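Local coordinates for protein probable Thioesterase (Bartonella henselae, PDB 3HM0) that probably hydrolyses thioester bonds, such as those of acyl-coenzyme A or related acyl thioesters, as a hotdog-fold member of the thioesterase superfamily, at residues E61-G66 against M127-L132; F91-H96 against A146-E151; M97-S102 against M137-K142. All coordinates share one frame; numbering follows the deposited sequence.

Contact 1. Residues E61-G66 against M127-L132; sequences EFFERG and MEQYIL
Phe63 and Gln129 each set CG beside the backbone N and opposite the carbonyl carbon (chi1 -78° and -58°), and the two side chains pass with contrary headings: the ring end comes close to the strand, the amide to the helix backbone, their planes well inclined to each other. On the way CB of Gln129 comes within 3.3 Å of CD1 of Phe63. The glutamine chain is extended beyond CG, long enough for its NE2 to donate to the carbonyl O of Phe63 at 2.9 Å, with that oxygen close to the amide plane. NE2 also bonds Thr115 OG1, and OE1 accepts from Arg67 NH1, so both ends of this buried amide are held and its rotation is fixed. Gly66, one turn further on, has no side chain to obstruct the group, and its CA lies 4.0 Å from NE2 of Gln129. Ile131 supplies the apolar half. Its CD1 sits over one face of the Phe63 ring in a CH-pi contact, 3.7 Å from the centroid, and the same methyl touches CB of Phe62 at 4.0 Å. A flat ring suits this place: one face receives that methyl while CD1 and CE1 meet Gln129 CB. The axes of 61-66 and 127-132 pass 9.2 Å apart at 120°, the long helix lying across the antiparallel sheet as in the hotdog fold.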
# COMPACT_ATOMS: atom_id res chain seq x y z
N GLU A 61 -8.94 0.64 -2.28
CA GLU A 61 -8.90 0.69 -0.81
C GLU A 61 -10.11 1.41 -0.28
O GLU A 61 -10.73 0.95 0.67
CB GLU A 61 -7.59 1.30 -0.27
CG GLU A 61 -6.43 0.32 -0.42
CD GLU A 61 -5.18 0.78 0.25
OE1 GLU A 61 -5.27 1.70 1.09
OE2 GLU A 61 -4.11 0.23 -0.06
N PHE A 62 -10.44 2.53 -0.93
CA PHE A 62 -11.62 3.30 -0.56
C PHE A 62 -12.91 2.49 -0.76
O PHE A 62 -13.79 2.48 0.10
CB PHE A 62 -11.67 4.63 -1.32
CG PHE A 62 -10.57 5.62 -0.94
CD1 PHE A 62 -10.34 5.98 0.38
CD2 PHE A 62 -9.79 6.22 -1.92
CE1 PHE A 62 -9.34 6.88 0.73
CE2 PHE A 62 -8.79 7.15 -1.58
CZ PHE A 62 -8.56 7.46 -0.25
N PHE A 63 -13.02 1.77 -1.88
CA PHE A 63 -14.16 0.87 -2.11
C PHE A 63 -14.27 -0.20 -1.04
O PHE A 63 -15.37 -0.51 -0.61
CB PHE A 63 -14.09 0.19 -3.48
CG PHE A 63 -14.50 1.07 -4.62
CD1 PHE A 63 -15.70 1.79 -4.58
CD2 PHE A 63 -13.71 1.14 -5.76
CE1 PHE A 63 -16.11 2.60 -5.65
CE2 PHE A 63 -14.11 1.95 -6.85
CZ PHE A 63 -15.32 2.68 -6.79
N GLU A 64 -13.13 -0.78 -0.63
CA GLU A 64 -13.07 -1.74 0.47
C GLU A 64 -13.61 -1.16 1.80
O GLU A 64 -14.35 -1.82 2.51
CB GLU A 64 -11.65 -2.29 0.64
CG GLU A 64 -11.52 -3.59 1.45
CD GLU A 64 -10.56 -3.43 2.63
OE1 GLU A 64 -9.33 -3.29 2.41
OE2 GLU A 64 -11.03 -3.42 3.80
N ARG A 65 -13.25 0.09 2.12
CA ARG A 65 -13.81 0.82 3.27
C ARG A 65 -15.33 0.90 3.20
O ARG A 65 -16.02 0.71 4.22
CB ARG A 65 -13.23 2.25 3.38
CG ARG A 65 -11.73 2.27 3.67
CD ARG A 65 -11.23 3.63 4.10
NE ARG A 65 -9.82 3.77 3.71
CZ ARG A 65 -9.10 4.88 3.80
NH1 ARG A 65 -7.84 4.89 3.39
NH2 ARG A 65 -9.64 5.99 4.27
N GLY A 66 -15.86 1.17 2.01
CA GLY A 66 -17.30 1.25 1.80
C GLY A 66 -17.98 -0.06 2.15
O GLY A 66 -18.94 -0.08 2.89
N MET A 127 -22.07 -6.06 -5.58
CA MET A 127 -22.15 -4.69 -5.10
C MET A 127 -21.92 -3.64 -6.19
O MET A 127 -21.13 -3.84 -7.14
CB MET A 127 -21.20 -4.48 -3.92
CG MET A 127 -21.83 -4.72 -2.56
SD MET A 127 -20.59 -4.84 -1.25
CE MET A 127 -21.51 -4.43 0.22
N GLU A 128 -22.63 -2.52 -6.06
CA GLU A 128 -22.43 -1.36 -6.92
C GLU A 128 -21.89 -0.26 -6.05
O GLU A 128 -22.58 0.21 -5.14
CB GLU A 128 -23.74 -0.89 -7.55
CG GLU A 128 -24.18 -1.66 -8.80
CD GLU A 128 -25.61 -1.27 -9.26
OE1 GLU A 128 -26.14 -0.20 -8.83
OE2 GLU A 128 -26.19 -2.06 -10.05
N GLN A 129 -20.66 0.19 -6.34
CA GLN A 129 -20.02 1.22 -5.53
C GLN A 129 -19.71 2.44 -6.35
O GLN A 129 -19.39 2.30 -7.53
CB GLN A 129 -18.78 0.68 -4.84
CG GLN A 129 -19.04 -0.52 -3.97
CD GLN A 129 -17.91 -0.80 -3.02
OE1 GLN A 129 -17.05 -1.64 -3.32
NE2 GLN A 129 -17.89 -0.10 -1.88
N TYR A 130 -19.79 3.61 -5.73
CA TYR A 130 -19.50 4.89 -6.38
C TYR A 130 -18.60 5.78 -5.51
O TYR A 130 -18.69 5.77 -4.27
CB TYR A 130 -20.80 5.63 -6.74
CG TYR A 130 -21.73 4.86 -7.67
CD1 TYR A 130 -21.55 4.90 -9.05
CD2 TYR A 130 -22.76 4.07 -7.17
CE1 TYR A 130 -22.38 4.17 -9.91
CE2 TYR A 130 -23.60 3.34 -8.01
CZ TYR A 130 -23.40 3.40 -9.38
OH TYR A 130 -24.23 2.67 -10.22
N ILE A 131 -17.73 6.55 -6.15
CA ILE A 131 -16.93 7.53 -5.44
C ILE A 131 -17.13 8.91 -6.02
O ILE A 131 -16.83 9.16 -7.18
CB ILE A 131 -15.42 7.14 -5.38
CG1 ILE A 131 -15.25 5.86 -4.53
CG2 ILE A 131 -14.60 8.29 -4.78
CD1 ILE A 131 -13.89 5.27 -4.53
N LEU A 132 -17.66 9.81 -5.20
CA LEU A 132 -17.86 11.20 -5.61
C LEU A 132 -17.05 12.15 -4.75
O LEU A 132 -16.73 11.86 -3.59
CB LEU A 132 -19.34 11.61 -5.48
CG LEU A 132 -20.36 10.76 -6.23
CD1 LEU A 132 -20.76 9.59 -5.38
CD2 LEU A 132 -21.57 11.62 -6.61

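Contact 2. Residues F91-H96 against A146-E151; sequences FFVVRH and ALINEE
Val93 and Ile148 make the tight centre of this antiparallel ladder between strands 90-101 and 136-149, neighbours in the sheet of the hotdog fold. CG1 of Ile148 stands between the backbone N and the carbonyl carbon (chi1 65°), which carries that branch to 3.4 Å from CG2 of Val93, the isoleucine side chain lying roughly perpendicular to the valine. Both residues are beta-branched, a shape that suits an extended backbone. The main chain at this point is closely paired: Phe91 with Ile148 and Val93 with Ala146 are hydrogen-bonded pairs, each joined by two bonds, with Ile148 N 2.8 Å from Phe91 O. Between them lies the non-hydrogen-bonded pair Phe92 and Leu147, whose side chains leave by the other face, with CD1 of Phe92 3.9 Å from CD1 of Leu147. Toward the end of 146-151 the contact thins: exposed Glu150 offers its CA at 4.3 Å to the edge of the Phe91 ring at CE2, and Phe50 of a neighbouring subunit meets that ring edge-to-face. At the other end Arg95 and His96 both face Glu144 in a classic beta bulge. Bent at chi2, Arg95 lays its aliphatic chain over Ala146, CG 3.7 Å from the alanine CB; its NH1 bonds Phe101 O of the same neighbouring subunit, and its NH2 lies 3.9 Å from CG2 of Ile148.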
# COMPACT_ATOMS: atom_id res chain seq x y z
N PHE A 91 -13.72 -15.73 5.25
CA PHE A 91 -13.22 -14.47 4.71
C PHE A 91 -13.97 -14.14 3.44
O PHE A 91 -14.26 -15.02 2.65
CB PHE A 91 -11.72 -14.54 4.37
CG PHE A 91 -10.83 -14.96 5.52
CD1 PHE A 91 -10.28 -14.02 6.38
CD2 PHE A 91 -10.52 -16.30 5.71
CE1 PHE A 91 -9.44 -14.40 7.44
CE2 PHE A 91 -9.69 -16.71 6.76
CZ PHE A 91 -9.15 -15.75 7.63
N PHE A 92 -14.29 -12.87 3.27
CA PHE A 92 -14.75 -12.38 1.99
C PHE A 92 -13.62 -12.38 0.96
O PHE A 92 -12.43 -12.31 1.32
CB PHE A 92 -15.35 -11.00 2.14
CG PHE A 92 -16.69 -11.00 2.76
CD1 PHE A 92 -17.71 -11.80 2.25
CD2 PHE A 92 -16.96 -10.21 3.87
CE1 PHE A 92 -18.97 -11.79 2.82
CE2 PHE A 92 -18.23 -10.19 4.44
CZ PHE A 92 -19.23 -10.97 3.93
N VAL A 93 -13.99 -12.53 -0.31
CA VAL A 93 -13.02 -12.50 -1.40
C VAL A 93 -13.68 -11.83 -2.58
O VAL A 93 -14.83 -12.14 -2.93
CB VAL A 93 -12.56 -13.90 -1.82
CG1 VAL A 93 -11.52 -13.82 -2.96
CG2 VAL A 93 -11.94 -14.64 -0.64
N VAL A 94 -12.95 -10.89 -3.17
CA VAL A 94 -13.34 -10.32 -4.44
C VAL A 94 -13.09 -11.36 -5.53
O VAL A 94 -11.98 -11.88 -5.68
CB VAL A 94 -12.60 -9.01 -4.74
CG1 VAL A 94 -13.21 -8.35 -5.97
CG2 VAL A 94 -12.70 -8.06 -3.54
N ARG A 95 -14.16 -11.66 -6.26
CA ARG A 95 -14.08 -12.60 -7.35
C ARG A 95 -13.92 -11.90 -8.69
O ARG A 95 -13.10 -12.29 -9.53
CB ARG A 95 -15.33 -13.46 -7.34
CG ARG A 95 -15.24 -14.61 -6.39
CD ARG A 95 -14.34 -15.67 -6.96
NE ARG A 95 -14.02 -16.62 -5.92
CZ ARG A 95 -12.84 -16.71 -5.32
NH1 ARG A 95 -11.84 -15.90 -5.68
NH2 ARG A 95 -12.66 -17.61 -4.37
N HIS A 96 -14.70 -10.86 -8.89
CA HIS A 96 -14.63 -10.08 -10.10
C HIS A 96 -14.89 -8.63 -9.74
O HIS A 96 -15.65 -8.33 -8.82
CB HIS A 96 -15.62 -10.61 -11.15
CG HIS A 96 -16.03 -9.58 -12.18
ND1 HIS A 96 -15.48 -9.53 -13.44
CD2 HIS A 96 -16.94 -8.58 -12.12
CE1 HIS A 96 -16.03 -8.54 -14.12
NE2 HIS A 96 -16.92 -7.94 -13.34
N ALA A 146 -17.34 -13.36 -2.96
CA ALA A 146 -17.61 -14.68 -2.42
C ALA A 146 -17.12 -14.81 -0.97
O ALA A 146 -16.40 -13.93 -0.46
CB ALA A 146 -16.94 -15.75 -3.28
N LEU A 147 -17.49 -15.92 -0.33
CA LEU A 147 -17.15 -16.20 1.06
C LEU A 147 -16.37 -17.50 1.13
O LEU A 147 -16.85 -18.53 0.67
CB LEU A 147 -18.44 -16.32 1.90
CG LEU A 147 -18.26 -16.50 3.42
CD1 LEU A 147 -17.51 -15.32 4.02
CD2 LEU A 147 -19.60 -16.72 4.16
N ILE A 148 -15.15 -17.48 1.67
CA ILE A 148 -14.34 -18.69 1.69
C ILE A 148 -13.74 -18.98 3.05
O ILE A 148 -13.60 -18.08 3.88
CB ILE A 148 -13.19 -18.66 0.66
CG1 ILE A 148 -12.18 -17.56 1.00
CG2 ILE A 148 -13.73 -18.52 -0.75
CD1 ILE A 148 -10.82 -17.75 0.33
N ASN A 149 -13.37 -20.24 3.27
CA ASN A 149 -12.70 -20.63 4.50
C ASN A 149 -11.18 -20.61 4.39
O ASN A 149 -10.63 -20.36 3.32
CB ASN A 149 -13.22 -21.98 4.99
CG ASN A 149 -12.70 -23.15 4.17
OD1 ASN A 149 -12.02 -22.99 3.15
ND2 ASN A 149 -13.03 -24.36 4.63
N GLU A 150 -10.51 -20.88 5.51
CA GLU A 150 -9.05 -20.79 5.63
C GLU A 150 -8.31 -21.58 4.54
O GLU A 150 -7.15 -21.30 4.22
CB GLU A 150 -8.66 -21.34 7.00
CG GLU A 150 -7.62 -20.58 7.78
CD GLU A 150 -7.32 -21.31 9.08
OE1 GLU A 150 -8.27 -21.92 9.65
OE2 GLU A 150 -6.15 -21.31 9.54
N GLU A 151 -9.01 -22.57 3.98
CA GLU A 151 -8.48 -23.45 2.95
C GLU A 151 -8.84 -22.98 1.53
O GLU A 151 -8.52 -23.64 0.55
CB GLU A 151 -8.98 -24.89 3.18
CG GLU A 151 -8.34 -25.62 4.36
CD GLU A 151 -9.04 -25.37 5.70
OE1 GLU A 151 -10.28 -25.14 5.72
OE2 GLU A 151 -8.34 -25.43 6.74

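Contact 3. Residues M97-S102 against M137-K142; sequences MEINFS and MLVTAK
Ile99 and Val139, cross-strand neighbours whose side chains leave the sheet on one face, form the apolar centre of this contact. In Ile99 CG2 is the branch anti to the backbone N, and it approaches CG1 of Val139 to 3.4 Å while also standing over one face of the Phe101 ring. The other methyl of Val139, CG2, is 4.1 Å from CD1 of Phe101, and the CB of Ala141 is 4.2 Å from CG1 of Ile99. Extended and unbranched, Met97 brings its CE to the same alanine methyl. Small Ala141 leaves room for these two, while the larger Met97 and Val139 meet Leu60 and Tyr59 of helix 58-72. Backbone bonds pair the strands antiparallel: Glu98 with Lys142 and Asn100 with Thr140 are hydrogen-bonded pairs, with Asn100 N 2.9 Å from Thr140 O. The pairing belongs to the curved sheet of the hotdog fold, in which strand 90-101 is outermost within the chain; residues 97-100 continue the sheet into a neighbouring subunit. Leu138 and Val139 both face Ile131, a classic beta bulge. On the opposite face the side chains become polar. Asn100 and Thr140 are partly exposed there, so polar ends are tolerated, and beta-branched threonine suits a strand. Thr140 holds OG1 between its backbone N and carbonyl carbon (chi1 67°), 3.3 Å from CB of Asn100. Further out, OE1 of Glu98 and NZ of Lys142 stay 6.7 Å apart, and OE2 of Glu98 bonds His96 NE2 of the neighbouring subunit. At the end of the ladder Ser102 N donates to Leu138 O at 2.8 Å.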
# COMPACT_ATOMS: atom_id res chain seq x y z
N MET A 97 -14.25 -7.74 -10.46
CA MET A 97 -14.43 -6.32 -10.25
C MET A 97 -14.34 -5.57 -11.60
O MET A 97 -13.49 -5.88 -12.42
CB MET A 97 -13.38 -5.85 -9.26
CG MET A 97 -13.62 -4.48 -8.71
SD MET A 97 -12.51 -4.08 -7.32
CE MET A 97 -13.42 -2.65 -6.70
N GLU A 98 -15.24 -4.61 -11.81
CA GLU A 98 -15.21 -3.70 -12.95
C GLU A 98 -15.10 -2.29 -12.44
O GLU A 98 -15.99 -1.83 -11.73
CB GLU A 98 -16.50 -3.76 -13.76
CG GLU A 98 -16.35 -4.44 -15.12
CD GLU A 98 -16.84 -3.57 -16.29
OE1 GLU A 98 -17.97 -3.03 -16.22
OE2 GLU A 98 -16.08 -3.46 -17.30
N ILE A 99 -14.04 -1.59 -12.84
CA ILE A 99 -13.88 -0.19 -12.43
C ILE A 99 -13.81 0.77 -13.62
O ILE A 99 -13.14 0.53 -14.62
CB ILE A 99 -12.64 0.04 -11.53
CG1 ILE A 99 -12.51 -1.09 -10.51
CG2 ILE A 99 -12.69 1.41 -10.84
CD1 ILE A 99 -11.74 -2.29 -11.03
N ASN A 100 -14.53 1.86 -13.46
CA ASN A 100 -14.46 2.97 -14.39
C ASN A 100 -13.83 4.19 -13.73
O ASN A 100 -14.37 4.69 -12.74
CB ASN A 100 -15.86 3.30 -14.92
CG ASN A 100 -15.83 4.36 -16.02
OD1 ASN A 100 -14.97 4.32 -16.91
ND2 ASN A 100 -16.77 5.31 -15.96
N PHE A 101 -12.71 4.66 -14.26
CA PHE A 101 -12.04 5.85 -13.72
C PHE A 101 -12.34 7.12 -14.54
O PHE A 101 -11.64 7.41 -15.51
CB PHE A 101 -10.52 5.64 -13.62
CG PHE A 101 -10.11 4.39 -12.85
CD1 PHE A 101 -9.81 4.45 -11.50
CD2 PHE A 101 -10.00 3.16 -13.49
CE1 PHE A 101 -9.43 3.30 -10.80
CE2 PHE A 101 -9.61 2.03 -12.79
CZ PHE A 101 -9.31 2.09 -11.46
N SER A 102 -13.37 7.87 -14.15
CA SER A 102 -13.81 9.01 -14.95
C SER A 102 -13.07 10.30 -14.65
O SER A 102 -12.64 10.99 -15.55
CB SER A 102 -15.32 9.29 -14.77
OG SER A 102 -16.07 8.10 -14.79
N MET A 137 -19.04 12.79 -9.86
CA MET A 137 -18.72 11.37 -9.92
C MET A 137 -17.30 11.16 -10.44
O MET A 137 -16.95 11.67 -11.49
CB MET A 137 -19.72 10.66 -10.83
CG MET A 137 -19.51 9.17 -10.89
SD MET A 137 -19.81 8.43 -9.30
CE MET A 137 -21.60 8.34 -9.30
N LEU A 138 -16.49 10.42 -9.68
CA LEU A 138 -15.08 10.18 -10.03
C LEU A 138 -14.83 8.76 -10.55
O LEU A 138 -14.27 8.58 -11.65
CB LEU A 138 -14.15 10.53 -8.87
CG LEU A 138 -14.39 11.86 -8.14
CD1 LEU A 138 -13.75 11.88 -6.76
CD2 LEU A 138 -13.97 13.07 -8.95
N VAL A 139 -15.26 7.77 -9.78
CA VAL A 139 -14.95 6.39 -10.07
C VAL A 139 -16.19 5.58 -9.75
O VAL A 139 -16.92 5.93 -8.83
CB VAL A 139 -13.76 5.89 -9.18
CG1 VAL A 139 -13.44 4.43 -9.46
CG2 VAL A 139 -12.52 6.75 -9.38
N THR A 140 -16.46 4.52 -10.51
CA THR A 140 -17.63 3.67 -10.26
C THR A 140 -17.20 2.21 -10.37
O THR A 140 -16.28 1.91 -11.11
CB THR A 140 -18.73 3.84 -11.34
OG1 THR A 140 -18.24 3.33 -12.58
CG2 THR A 140 -19.16 5.29 -11.51
N ALA A 141 -17.87 1.31 -9.66
CA ALA A 141 -17.44 -0.09 -9.69
C ALA A 141 -18.55 -1.13 -9.46
O ALA A 141 -19.49 -0.90 -8.69
CB ALA A 141 -16.28 -0.31 -8.72
N LYS A 142 -18.41 -2.26 -10.15
CA LYS A 142 -19.24 -3.43 -9.93
C LYS A 142 -18.35 -4.51 -9.37
O LYS A 142 -17.31 -4.83 -9.94
CB LYS A 142 -19.93 -3.91 -11.21
CG LYS A 142 -21.29 -3.23 -11.53
CD LYS A 142 -21.12 -1.92 -12.32
CE LYS A 142 -22.26 -0.91 -12.03
NZ LYS A 142 -21.80 0.55 -12.08

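From the N terminus the chain first passes 61-66 on the long helix and, after helix 78-83, runs unbroken through 91-96 and 97-102 of curved strand 90-101. Strand 124-133 returns to the helix at 127-132 and closes contact 1. The hairpin to strand 136-149 then closes contact 3 at 137-142, and the far end of that strand closes contact 2 at 146-151. Contact 3 is nested within contact 2, as in a long two-stranded ladder, while contact 1 crosses both. Contacts 1 and 3 touch through the neighbouring strands, Gln129 O lying 2.8 Å from Ala141 N; the centres of contacts 2 and 3 are about 22 Å apart. Together they tie helix, central strands and the interface strand.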